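Local coordinates for probable endoglucanase (Gluconacetobacter xylinus, PDB 1WZZ), which hydrolyses internal beta-1,4-glucosidic linkages of cellulose and carboxymethyl-cellulose as a glycoside hydrolase of family 8 and is required for cellulose biosynthesis, at residues R75-H80 and W88-G93; Y291-E296 and G304-L309; A202-Q207 and A252-A257; T81-F86 and L139-M144; F57-S60 and S66-S69. All blocks are in the same frame, centred on the assembly; numbering follows the deposited sequence.

Interaction 1 (R75-H80 and W88-G93); sequences RTNLQH and WRFLKG. With SO4 (sulfate ion), chain B.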
# COMPACT_ATOMS: atom_id res chain seq x y z
N ARG A 75 -17.43 0.12 -6.02
CA ARG A 75 -18.09 -1.09 -6.50
C ARG A 75 -18.75 -0.86 -7.83
O ARG A 75 -18.61 -1.67 -8.75
CB ARG A 75 -19.14 -1.60 -5.50
CG ARG A 75 -19.71 -2.98 -5.91
CD ARG A 75 -20.96 -3.38 -5.13
NE ARG A 75 -21.11 -2.65 -3.88
CZ ARG A 75 -21.78 -1.50 -3.76
NH1 ARG A 75 -21.86 -0.90 -2.58
NH2 ARG A 75 -22.38 -0.97 -4.82
N THR A 76 -19.46 0.26 -7.95
CA THR A 76 -20.16 0.57 -9.20
C THR A 76 -19.26 0.96 -10.37
O THR A 76 -19.53 0.58 -11.51
CB THR A 76 -21.25 1.68 -8.99
OG1 THR A 76 -20.66 2.93 -8.64
CG2 THR A 76 -22.18 1.30 -7.91
N ASN A 77 -18.17 1.66 -10.10
CA ASN A 77 -17.30 2.15 -11.17
C ASN A 77 -16.02 1.39 -11.46
O ASN A 77 -15.51 1.47 -12.56
CB ASN A 77 -16.92 3.60 -10.89
CG ASN A 77 -18.10 4.53 -10.95
OD1 ASN A 77 -18.53 4.92 -12.06
ND2 ASN A 77 -18.67 4.86 -9.79
N LEU A 78 -15.47 0.68 -10.46
CA LEU A 78 -14.22 -0.04 -10.67
C LEU A 78 -14.26 -1.56 -10.50
O LEU A 78 -13.47 -2.27 -11.13
CB LEU A 78 -13.11 0.50 -9.74
CG LEU A 78 -12.73 1.98 -9.89
CD1 LEU A 78 -11.68 2.35 -8.80
CD2 LEU A 78 -12.19 2.25 -11.30
N GLN A 79 -15.17 -2.08 -9.67
CA GLN A 79 -15.14 -3.52 -9.46
C GLN A 79 -15.50 -4.30 -10.72
O GLN A 79 -16.43 -3.95 -11.45
CB GLN A 79 -16.05 -3.95 -8.33
CG GLN A 79 -15.67 -5.35 -7.80
CD GLN A 79 -16.33 -5.70 -6.49
OE1 GLN A 79 -17.53 -5.43 -6.30
NE2 GLN A 79 -15.58 -6.33 -5.59
N HIS A 80 -14.76 -5.38 -10.94
CA HIS A 80 -15.01 -6.26 -12.08
C HIS A 80 -16.32 -7.01 -11.87
O HIS A 80 -16.91 -7.01 -10.79
CB HIS A 80 -13.85 -7.26 -12.17
CG HIS A 80 -12.55 -6.63 -12.57
ND1 HIS A 80 -11.34 -7.25 -12.35
CD2 HIS A 80 -12.28 -5.47 -13.22
CE1 HIS A 80 -10.37 -6.50 -12.85
NE2 HIS A 80 -10.91 -5.42 -13.38
N TRP A 88 -7.87 -0.58 -12.19
CA TRP A 88 -6.99 0.33 -11.46
C TRP A 88 -7.22 1.81 -11.58
O TRP A 88 -6.92 2.55 -10.65
CB TRP A 88 -5.53 -0.01 -11.80
CG TRP A 88 -5.05 0.58 -13.09
CD1 TRP A 88 -5.38 0.18 -14.36
CD2 TRP A 88 -4.19 1.71 -13.23
NE1 TRP A 88 -4.77 1.01 -15.29
CE2 TRP A 88 -4.04 1.96 -14.62
CE3 TRP A 88 -3.54 2.54 -12.32
CZ2 TRP A 88 -3.25 3.01 -15.11
CZ3 TRP A 88 -2.75 3.60 -12.82
CH2 TRP A 88 -2.62 3.81 -14.20
N ARG A 89 -7.80 2.23 -12.69
CA ARG A 89 -7.98 3.65 -12.94
C ARG A 89 -9.29 4.08 -13.59
O ARG A 89 -9.84 3.37 -14.44
CB ARG A 89 -6.81 4.12 -13.80
CG ARG A 89 -6.81 5.61 -14.09
CD ARG A 89 -5.47 6.06 -14.63
NE ARG A 89 -5.24 5.60 -16.00
CZ ARG A 89 -4.16 5.92 -16.71
NH1 ARG A 89 -3.22 6.69 -16.19
NH2 ARG A 89 -4.02 5.47 -17.96
N PHE A 90 -9.76 5.26 -13.18
CA PHE A 90 -10.99 5.87 -13.70
C PHE A 90 -10.59 7.23 -14.25
O PHE A 90 -9.89 8.00 -13.59
CB PHE A 90 -12.01 6.03 -12.56
CG PHE A 90 -13.24 6.83 -12.92
CD1 PHE A 90 -13.24 8.22 -12.78
CD2 PHE A 90 -14.39 6.20 -13.39
CE1 PHE A 90 -14.38 8.97 -13.10
CE2 PHE A 90 -15.54 6.94 -13.71
CZ PHE A 90 -15.53 8.32 -13.56
N LEU A 91 -11.01 7.51 -15.49
CA LEU A 91 -10.69 8.79 -16.12
C LEU A 91 -12.02 9.50 -16.41
O LEU A 91 -12.78 9.12 -17.30
CB LEU A 91 -9.91 8.53 -17.42
CG LEU A 91 -8.63 7.69 -17.26
CD1 LEU A 91 -8.11 7.26 -18.63
CD2 LEU A 91 -7.58 8.47 -16.50
N LYS A 92 -12.30 10.52 -15.62
CA LYS A 92 -13.54 11.24 -15.79
C LYS A 92 -13.56 11.94 -17.14
O LYS A 92 -12.57 12.55 -17.54
CB LYS A 92 -13.71 12.28 -14.69
CG LYS A 92 -15.09 12.91 -14.72
CD LYS A 92 -15.34 13.85 -13.56
CE LYS A 92 -16.72 14.47 -13.70
NZ LYS A 92 -17.77 13.40 -13.75
N GLY A 93 -14.67 11.83 -17.85
CA GLY A 93 -14.78 12.50 -19.14
C GLY A 93 -14.36 11.65 -20.33
O GLY A 93 -14.84 11.86 -21.45
S SO4 B . -17.26 13.75 -9.65
O1 SO4 B . -16.69 12.60 -8.91
O2 SO4 B . -16.27 14.25 -10.63
O3 SO4 B . -17.58 14.83 -8.71
O4 SO4 B . -18.48 13.29 -10.33

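Interaction 2 (Y291-E296 and G304-L309); sequences YLAVAE and GELPTL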
# COMPACT_ATOMS: atom_id res chain seq x y z
N TYR A 291 7.06 10.64 3.98
CA TYR A 291 8.21 9.77 4.21
C TYR A 291 8.71 9.98 5.63
O TYR A 291 9.16 9.03 6.25
CB TYR A 291 9.38 10.09 3.28
CG TYR A 291 9.34 9.47 1.92
CD1 TYR A 291 8.16 9.46 1.16
CD2 TYR A 291 10.53 9.02 1.32
CE1 TYR A 291 8.18 9.02 -0.20
CE2 TYR A 291 10.56 8.61 0.00
CZ TYR A 291 9.40 8.61 -0.76
OH TYR A 291 9.50 8.25 -2.09
N LEU A 292 8.64 11.23 6.12
CA LEU A 292 9.06 11.51 7.48
C LEU A 292 8.18 10.76 8.46
O LEU A 292 8.67 10.21 9.45
CB LEU A 292 9.00 13.02 7.76
CG LEU A 292 9.35 13.44 9.18
CD1 LEU A 292 10.75 12.93 9.59
CD2 LEU A 292 9.29 14.96 9.19
N ALA A 293 6.87 10.72 8.19
CA ALA A 293 5.96 9.99 9.07
C ALA A 293 6.38 8.51 9.11
O ALA A 293 6.46 7.91 10.18
CB ALA A 293 4.52 10.13 8.56
N VAL A 294 6.66 7.93 7.94
CA VAL A 294 7.09 6.54 7.92
C VAL A 294 8.37 6.33 8.71
O VAL A 294 8.49 5.40 9.52
CB VAL A 294 7.29 6.04 6.47
CG1 VAL A 294 7.93 4.64 6.47
CG2 VAL A 294 5.94 6.00 5.76
N ALA A 295 9.35 7.22 8.48
CA ALA A 295 10.62 7.12 9.17
C ALA A 295 10.48 7.21 10.68
O ALA A 295 11.14 6.48 11.43
CB ALA A 295 11.57 8.23 8.66
N GLU A 296 9.59 8.09 11.14
CA GLU A 296 9.38 8.24 12.58
C GLU A 296 8.87 6.96 13.23
O GLU A 296 9.13 6.71 14.40
CB GLU A 296 8.45 9.44 12.85
CG GLU A 296 9.16 10.77 12.54
CD GLU A 296 8.26 12.00 12.57
OE1 GLU A 296 8.81 13.12 12.64
OE2 GLU A 296 7.04 11.87 12.49
N GLY A 304 8.33 11.86 17.73
CA GLY A 304 7.17 11.07 17.33
C GLY A 304 6.04 11.98 16.91
O GLY A 304 4.98 11.50 16.48
N GLU A 305 6.25 13.29 17.02
CA GLU A 305 5.24 14.29 16.64
C GLU A 305 5.03 14.22 15.13
O GLU A 305 5.73 14.89 14.38
CB GLU A 305 5.72 15.67 17.04
CG GLU A 305 4.80 16.78 16.56
CD GLU A 305 3.34 16.41 16.76
OE1 GLU A 305 2.96 16.14 17.91
OE2 GLU A 305 2.59 16.38 15.75
N LEU A 306 4.09 13.40 14.69
CA LEU A 306 3.89 13.23 13.26
C LEU A 306 3.47 14.46 12.47
O LEU A 306 2.87 15.39 13.02
CB LEU A 306 2.83 12.15 13.01
CG LEU A 306 3.09 10.71 13.47
CD1 LEU A 306 1.84 9.85 13.17
CD2 LEU A 306 4.31 10.15 12.74
N PRO A 307 3.79 14.48 11.17
CA PRO A 307 3.40 15.61 10.33
C PRO A 307 1.86 15.57 10.31
O PRO A 307 1.28 14.52 10.59
CB PRO A 307 3.95 15.25 8.95
CG PRO A 307 5.12 14.34 9.26
CD PRO A 307 4.67 13.53 10.44
N THR A 308 1.22 16.71 10.03
CA THR A 308 -0.24 16.77 9.93
C THR A 308 -0.65 17.15 8.52
O THR A 308 0.10 17.79 7.74
CB THR A 308 -0.84 17.77 10.97
OG1 THR A 308 -0.25 19.06 10.78
CG2 THR A 308 -0.58 17.27 12.39
N LEU A 309 -1.87 16.77 8.14
CA LEU A 309 -2.33 16.98 6.78
C LEU A 309 -2.59 18.42 6.35
O LEU A 309 -2.65 18.70 5.16
CB LEU A 309 -3.58 16.09 6.52
CG LEU A 309 -3.25 14.70 5.96
CD1 LEU A 309 -2.45 13.90 6.96
CD2 LEU A 309 -4.54 13.97 5.58
O HOH W 1 7.30 15.15 12.37

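Interaction 3 (A202-Q207 and A252-A257); sequences AGRFGQ and APNVLA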
# COMPACT_ATOMS: atom_id res chain seq x y z
N ALA A 202 15.58 -10.70 1.87
CA ALA A 202 16.56 -10.93 0.83
C ALA A 202 16.57 -10.01 -0.39
O ALA A 202 17.60 -9.89 -1.07
CB ALA A 202 16.43 -12.39 0.36
N GLY A 203 15.44 -9.35 -0.65
CA GLY A 203 15.33 -8.51 -1.82
C GLY A 203 15.66 -7.05 -1.61
O GLY A 203 14.90 -6.18 -2.00
N ARG A 204 16.82 -6.80 -1.04
CA ARG A 204 17.25 -5.42 -0.76
C ARG A 204 18.62 -5.20 -1.38
O ARG A 204 19.43 -6.15 -1.50
CB ARG A 204 17.24 -5.18 0.76
CG ARG A 204 15.78 -5.15 1.30
CD ARG A 204 15.70 -5.05 2.83
NE ARG A 204 16.36 -6.18 3.48
CZ ARG A 204 17.35 -6.06 4.38
NH1 ARG A 204 17.89 -7.15 4.91
NH2 ARG A 204 17.77 -4.86 4.75
N PHE A 205 18.89 -3.96 -1.76
CA PHE A 205 20.10 -3.68 -2.52
C PHE A 205 20.79 -2.39 -2.15
O PHE A 205 20.24 -1.53 -1.47
CB PHE A 205 19.74 -3.58 -4.00
CG PHE A 205 18.97 -4.77 -4.53
CD1 PHE A 205 17.59 -4.88 -4.34
CD2 PHE A 205 19.64 -5.79 -5.19
CE1 PHE A 205 16.90 -5.99 -4.79
CE2 PHE A 205 18.96 -6.92 -5.65
CZ PHE A 205 17.59 -7.03 -5.45
N GLY A 206 22.01 -2.27 -2.66
CA GLY A 206 22.78 -1.06 -2.43
C GLY A 206 23.38 -0.94 -1.04
O GLY A 206 23.14 -1.77 -0.17
N GLN A 207 24.14 0.14 -0.84
CA GLN A 207 24.80 0.39 0.43
C GLN A 207 23.89 0.50 1.63
O GLN A 207 24.29 0.19 2.74
CB GLN A 207 25.65 1.67 0.30
CG GLN A 207 24.86 2.95 0.09
CD GLN A 207 25.75 4.06 -0.43
OE1 GLN A 207 25.95 4.19 -1.65
NE2 GLN A 207 26.32 4.84 0.48
N ALA A 252 11.49 -7.62 10.71
CA ALA A 252 12.59 -8.34 11.35
C ALA A 252 13.62 -7.38 11.91
O ALA A 252 13.91 -6.36 11.31
CB ALA A 252 13.26 -9.27 10.37
N PRO A 253 14.21 -7.73 13.05
CA PRO A 253 15.22 -6.85 13.66
C PRO A 253 16.32 -6.40 12.72
O PRO A 253 16.70 -5.21 12.73
CB PRO A 253 15.76 -7.69 14.80
CG PRO A 253 14.57 -8.50 15.22
CD PRO A 253 13.95 -8.91 13.89
N ASN A 254 16.85 -7.30 11.91
CA ASN A 254 17.94 -6.89 11.03
C ASN A 254 17.47 -5.91 9.97
O ASN A 254 18.23 -5.03 9.56
CB ASN A 254 18.66 -8.09 10.38
CG ASN A 254 17.81 -8.80 9.34
OD1 ASN A 254 16.76 -9.35 9.65
ND2 ASN A 254 18.29 -8.81 8.09
N VAL A 255 16.21 -6.06 9.54
CA VAL A 255 15.66 -5.16 8.54
C VAL A 255 15.36 -3.80 9.18
O VAL A 255 15.69 -2.76 8.61
CB VAL A 255 14.38 -5.77 7.89
CG1 VAL A 255 13.81 -4.79 6.86
CG2 VAL A 255 14.76 -7.09 7.21
N LEU A 256 14.76 -3.80 10.36
CA LEU A 256 14.50 -2.55 11.07
C LEU A 256 15.86 -1.84 11.28
O LEU A 256 15.97 -0.61 11.11
CB LEU A 256 13.86 -2.82 12.43
CG LEU A 256 13.75 -1.62 13.37
CD1 LEU A 256 12.98 -0.47 12.73
CD2 LEU A 256 13.10 -2.09 14.67
N ALA A 257 16.89 -2.59 11.67
CA ALA A 257 18.19 -1.97 11.92
C ALA A 257 18.71 -1.24 10.70
O ALA A 257 19.24 -0.13 10.80
CB ALA A 257 19.22 -3.02 12.39
O HOH W 2 20.05 -7.06 6.72
O HOH W 3 18.66 -10.08 5.48

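Interaction 4 (T81-F86 and L139-M144); sequences TNDKLF and LNLMTM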
# COMPACT_ATOMS: atom_id res chain seq x y z
N THR A 81 -16.77 -7.66 -12.94
CA THR A 81 -18.00 -8.43 -12.88
C THR A 81 -17.68 -9.93 -12.82
O THR A 81 -18.37 -10.68 -12.13
CB THR A 81 -18.89 -8.09 -14.11
OG1 THR A 81 -18.16 -8.33 -15.31
CG2 THR A 81 -19.26 -6.64 -14.10
N ASN A 82 -16.62 -10.37 -13.50
CA ASN A 82 -16.28 -11.78 -13.49
C ASN A 82 -15.34 -12.21 -12.35
O ASN A 82 -15.11 -13.40 -12.13
CB ASN A 82 -15.72 -12.20 -14.84
CG ASN A 82 -15.99 -13.67 -15.13
OD1 ASN A 82 -17.14 -14.13 -15.08
ND2 ASN A 82 -14.93 -14.41 -15.44
N ASP A 83 -14.76 -11.23 -11.68
CA ASP A 83 -13.98 -11.48 -10.46
C ASP A 83 -14.26 -10.27 -9.58
O ASP A 83 -14.91 -9.32 -10.03
CB ASP A 83 -12.47 -11.72 -10.70
CG ASP A 83 -11.78 -10.58 -11.38
OD1 ASP A 83 -11.24 -10.81 -12.49
OD2 ASP A 83 -11.76 -9.46 -10.84
N LYS A 84 -13.77 -10.31 -8.35
CA LYS A 84 -14.04 -9.24 -7.40
C LYS A 84 -12.92 -8.21 -7.29
O LYS A 84 -12.98 -7.35 -6.42
CB LYS A 84 -14.34 -9.86 -6.02
CG LYS A 84 -15.65 -10.68 -5.99
CD LYS A 84 -16.86 -9.74 -6.07
CE LYS A 84 -18.20 -10.50 -6.02
NZ LYS A 84 -18.47 -11.20 -7.31
N LEU A 85 -11.92 -8.31 -8.16
CA LEU A 85 -10.84 -7.31 -8.15
C LEU A 85 -11.33 -6.04 -8.82
O LEU A 85 -12.47 -5.97 -9.35
CB LEU A 85 -9.59 -7.86 -8.85
CG LEU A 85 -9.18 -9.23 -8.32
CD1 LEU A 85 -7.88 -9.72 -8.99
CD2 LEU A 85 -9.02 -9.12 -6.78
N PHE A 86 -10.49 -5.01 -8.78
CA PHE A 86 -10.86 -3.71 -9.31
C PHE A 86 -10.01 -3.18 -10.45
O PHE A 86 -8.78 -3.31 -10.42
CB PHE A 86 -10.79 -2.67 -8.17
CG PHE A 86 -11.65 -3.00 -6.99
CD1 PHE A 86 -11.25 -3.96 -6.04
CD2 PHE A 86 -12.93 -2.42 -6.88
CE1 PHE A 86 -12.12 -4.34 -5.00
CE2 PHE A 86 -13.80 -2.80 -5.84
CZ PHE A 86 -13.39 -3.76 -4.90
N LEU A 139 -6.22 -14.15 -3.71
CA LEU A 139 -5.46 -15.37 -3.46
C LEU A 139 -5.42 -16.27 -4.69
O LEU A 139 -4.35 -16.74 -5.11
CB LEU A 139 -6.08 -16.12 -2.29
CG LEU A 139 -5.26 -17.33 -1.81
CD1 LEU A 139 -3.84 -16.89 -1.31
CD2 LEU A 139 -6.05 -18.00 -0.67
N ASN A 140 -6.57 -16.50 -5.30
CA ASN A 140 -6.56 -17.38 -6.46
C ASN A 140 -5.90 -16.82 -7.70
O ASN A 140 -5.18 -17.53 -8.40
CB ASN A 140 -7.99 -17.75 -6.89
CG ASN A 140 -8.69 -18.64 -5.90
OD1 ASN A 140 -8.08 -19.29 -5.04
ND2 ASN A 140 -10.02 -18.69 -6.03
N LEU A 141 -6.19 -15.55 -7.99
CA LEU A 141 -5.73 -14.93 -9.23
C LEU A 141 -4.41 -14.21 -9.20
O LEU A 141 -3.83 -13.93 -10.24
CB LEU A 141 -6.78 -13.93 -9.71
CG LEU A 141 -8.21 -14.47 -9.74
CD1 LEU A 141 -9.12 -13.34 -10.30
CD2 LEU A 141 -8.27 -15.74 -10.62
N MSE A 142 -3.94 -13.89 -7.99
CA MSE A 142 -2.72 -13.10 -7.92
C MSE A 142 -1.58 -13.72 -7.14
O MSE A 142 -0.60 -13.02 -6.85
CB MSE A 142 -3.04 -11.72 -7.32
CG MSE A 142 -4.09 -10.93 -8.10
SE MSE A 142 -3.37 -10.52 -9.91
CE MSE A 142 -5.03 -10.55 -10.92
N THR A 143 -1.69 -14.98 -6.76
CA THR A 143 -0.55 -15.59 -6.04
C THR A 143 -0.16 -16.80 -6.85
O THR A 143 -1.02 -17.57 -7.31
CB THR A 143 -0.86 -16.00 -4.55
OG1 THR A 143 -1.81 -17.07 -4.49
CG2 THR A 143 -1.42 -14.81 -3.79
N MSE A 144 1.15 -16.95 -7.04
CA MSE A 144 1.68 -18.05 -7.83
C MSE A 144 3.16 -18.29 -7.51
O MSE A 144 3.76 -17.59 -6.71
CB MSE A 144 1.59 -17.72 -9.29
CG MSE A 144 2.59 -16.69 -9.70
SE MSE A 144 2.61 -16.49 -11.61
CE MSE A 144 2.91 -18.31 -12.16

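Interaction 5 (F57-S60 and S66-S69); sequences FAAS and SFQS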
# COMPACT_ATOMS: atom_id res chain seq x y z
N PHE A 57 -9.34 4.94 5.70
CA PHE A 57 -9.29 6.10 6.60
C PHE A 57 -10.69 6.36 7.20
O PHE A 57 -10.80 6.62 8.39
CB PHE A 57 -8.82 7.34 5.85
CG PHE A 57 -7.47 7.20 5.21
CD1 PHE A 57 -6.57 6.20 5.64
CD2 PHE A 57 -7.08 8.07 4.19
CE1 PHE A 57 -5.31 6.09 5.06
CE2 PHE A 57 -5.80 7.96 3.60
CZ PHE A 57 -4.92 6.96 4.04
N ALA A 58 -11.73 6.33 6.37
CA ALA A 58 -13.09 6.56 6.89
C ALA A 58 -13.48 5.48 7.90
O ALA A 58 -14.07 5.77 8.95
CB ALA A 58 -14.11 6.62 5.74
N ALA A 59 -13.17 4.22 7.61
CA ALA A 59 -13.50 3.15 8.55
C ALA A 59 -12.75 3.38 9.86
O ALA A 59 -13.31 3.29 10.94
CB ALA A 59 -13.14 1.79 7.95
N SER A 60 -11.47 3.72 9.74
CA SER A 60 -10.65 3.95 10.94
C SER A 60 -11.12 5.14 11.78
O SER A 60 -10.96 5.14 13.01
CB SER A 60 -9.19 4.13 10.53
OG SER A 60 -8.69 2.96 9.87
N SER A 66 -19.26 8.51 4.87
CA SER A 66 -18.27 8.65 3.81
C SER A 66 -17.83 7.26 3.30
O SER A 66 -17.60 7.10 2.10
CB SER A 66 -17.03 9.41 4.32
OG SER A 66 -17.38 10.75 4.64
N PHE A 67 -17.69 6.32 4.21
CA PHE A 67 -17.30 4.96 3.82
C PHE A 67 -18.30 4.39 2.81
O PHE A 67 -17.93 3.84 1.77
CB PHE A 67 -17.23 4.03 5.03
CG PHE A 67 -16.72 2.67 4.68
CD1 PHE A 67 -15.36 2.39 4.76
CD2 PHE A 67 -17.59 1.70 4.18
CE1 PHE A 67 -14.87 1.15 4.36
CE2 PHE A 67 -17.11 0.47 3.75
CZ PHE A 67 -15.76 0.18 3.84
N GLN A 68 -19.58 4.52 3.14
CA GLN A 68 -20.65 4.04 2.26
C GLN A 68 -20.59 4.65 0.87
O GLN A 68 -20.72 3.95 -0.14
CB GLN A 68 -22.00 4.34 2.92
CG GLN A 68 -22.27 3.46 4.12
CD GLN A 68 -23.52 3.87 4.90
OE1 GLN A 68 -24.07 3.08 5.68
NE2 GLN A 68 -23.96 5.11 4.70
N SER A 69 -20.39 5.96 0.83
CA SER A 69 -20.31 6.67 -0.42
C SER A 69 -19.12 6.20 -1.26
O SER A 69 -19.26 5.96 -2.46
CB SER A 69 -20.19 8.18 -0.16
OG SER A 69 -20.18 8.93 -1.38

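Interaction 1 (R75-H80 and W88-G93)
N77, in the last turn of helix 64-77, sets its amide against the F90 ring, where OD1 approaches CE2 of F90 obliquely at 4.0 Å. With chi1 at -66° the amide carbon lies beside its own backbone N, and amide and ring planes stand 77° apart. The polar bond of this side chain runs back into the helix, from ND2 of N77 to the carbonyl O of W73, so OD1 is the part turned to the ring. One residue on, L78 meets the root of F90 with its CD2 methyl, which lies 4.0 Å from CB of F90 and 4.1 Å from the carbonyl O of R89, the two side chains crossing at about a right angle.

On the strand side, residues alternate. F90 turns to the helix end and also meets W73 edge-to-face. R89 turns the other way and folds over W88: its CB lies over the indole ring, and W88 CZ2 lies 3.3 Å above the guanidinium plane, near its centre. R89 also packs on E45 and H47 of the paired strand 45-47, which leads into the helix carrying E49, the proton donor by similarity. At the outer end, K92 NZ makes a weak 3.5 Å hydrogen bond to sulfate O4; S34 and R36 also bind this ion, probably from the crystallisation liquor. Helix end and strand of this (alpha/alpha)6 barrel thus meet without a side-chain hydrogen bond, by an apolar L78-F90 contact and an amide oxygen set against the ring, while K92 and R36 would be expected to attract an anion, consistent with the bound sulfate.

Interaction 2 (Y291-E296 and G304-L309)
E296 and L306 slide past each other in opposite directions, the carboxylate reaching from the helix toward the loop, the leucine branch from the loop toward the helix. E296 has chi1 at -71° and an extended chain beyond CG, which carries the acid across to segment 304-309. There OE2 rests 3.2 Å from CD2 of L306, a tight approach for oxygen and methyl, and 3.5 Å from CD of P307. OE1 takes a hydrogen bond from a water: one molecule donates to E296 OE1 at a short 2.5 Å and to the carbonyl O of E305 at 2.6 Å.

A turn earlier, A293 offers a small surface to the same pair of loop residues, its CB lying 3.9 Å from CD of P307 and 4.2 Å from CD2 of L306. L292 touches the proline ring at another atom, CD2 to CG of P307 at 4.2 Å. Alanine and acid thus meet the ring at CD, leucine at CG.

Helix 289-297 belongs to the (alpha/alpha)6 barrel, and the loop runs on to helix 315-331, where R328 packs on L306 and Y325 OH bonds to the carbonyl O of P307. No direct hydrogen bond joins the two segments. The polar link is a water giving both its protons to acceptors, consistent with an ionised carboxylate; the rest is apolar contact of L292 and A293 with L306 and P307, with the acid's OE2 lying against carbon of the same two loop residues.

Interaction 3 (A202-Q207 and A252-A257)
R204 and V255 hold the nearest CA atoms of the two segments, 9.4 Å apart, a spacing bridged by the arginine side chain. The contact joins the loop leaving helix 188-202, which bends in an inverse gamma turn centred on G203, to the first turn of helix 253-266 in the (alpha/alpha)6 barrel. R204 is bent at chi3 (-60°), which swings its guanidinium over the valine. CG2 of V255 sits 3.8 Å above one face of that group, offset toward the rim, an apolar methyl against a flat cation.

The charge itself is met by D258, on the same helix as V255, which forms a salt bridge with NH2 of R204. Backbone oxygens of R209, S201 and, weakly, V200 take further N-H groups, so the guanidinium is held at several points. N254 completes the contact from the solvent side. With chi1 at 71° its amide leans across to NH1, guanidinium and amide planes standing 78° apart. Both groups are donors here, and two waters at the guanidinium edge, in its plane, accept from the pair. Water 2 lies 2.8 Å from both R204 NH1 and N254 ND2. Water 3 accepts weakly from the same two nitrogens, which themselves stay 3.6 Å apart.

Interaction 4 (T81-F86 and L139-M144)
L85 and M142, a selenomethionine in this crystal, meet tip to tip: CD1 of L85 lies 3.5 Å from the terminal methyl CE of M142. This is the tight part of the contact, where both side chains are buried. M142 is bent at chi2 (-64°) and again at chi3, which curls its end toward the leucine. V138 of helix 125-142 and D108 of helix 105-122 also touch L85.

Toward solvent the contact narrows to one methyl of the exposed L141. This methyl, CD1, serves both partners: it is 4.0 Å from CD1 of L85 and 3.7 Å from CB of D83. It is closest to CB of D83 but also lies near CG and OD1 of that residue; OD2 carries the polar bonds. OD2 of D83 accepts from the backbone N of L85 at 2.9 Å, meeting it on the anti side and 17° out of the carboxylate plane, and it also takes a hydrogen bond from ND1 of H80. On the helix segment, T143 OG1 donates to the carbonyl O of L139 at 2.6 Å, where the chain passes from helix into strand.

M142 lies about 10 Å, side chain to side chain, from D106, the predicted nucleophile. The bond from D83 to L85 N is an Asx turn in the loop between helix 64-77 and strand 89-91 of the (alpha/alpha)6 barrel, whose L85 packs on the end of helix 125-142.

Interaction 5 (F57-S60 and S66-S69)
S66, whose OG bonds back to OD2 of D63 in the turn preceding its helix, faces A58 with carbon: CB of S66 lies 4.3 Å from CB of A58. No hydrogen bond crosses between the two segments. The methyl of A58 points at the backbone of helix 64-77, A58 CB coming 3.9 Å from the amide N of F67 and 4.1 Å from CB of F67. The CA atoms of A58 and F67 are 5.5 Å apart, a close approach that the small alanine side chain permits.

Helices 48-61 and 64-77 run antiparallel and are joined by a short turn, an alpha-alpha hairpin within the (alpha/alpha)6 barrel fold, and these residues sit near its closed end. F67 carries the ring of the pair. Its CG is turned opposite the backbone N (chi1 -175°), which leads the ring along the flank of helix 48-61 to A59. The methyl of A59 approaches obliquely, with CB of A59 3.9 Å from CD1 and 4.0 Å from CE1 of F67, so both alanines touch the phenylalanine, one at its root and one at its ring.

Further helices close round the pair. Helix 105-122 packs on F67 through A114, L115 and A118, and A118 also touches A59, while the Y127 ring meets that of F67 with planes at about 50°. From helix 18-30, W23 covers A58 and S66.

How the interactions relate
Interactions 1 and 4 touch directly: H80 N lies 2.9 Å from L85 O and Q79 NE2 2.9 Å from K84 O, both probable hydrogen bonds, and their segments alternate along the chain. One segment of each of interactions 1 and 5 lies on helix 64-77, with nearest atoms about 6 Å apart. Interactions 1 and 4 lie nearest the proposed catalytic residues E49 (proton donor by similarity) and D106 (predicted nucleophile): between side chains, R89 is about 7 Å and L85 about 11 Å from E49. Interactions 2 and 3 lie away from the annotated sites, their centres about 21 Å apart. Interactions 3 and 5, on opposite sides of the chain's centre, are about 35 Å apart between centres.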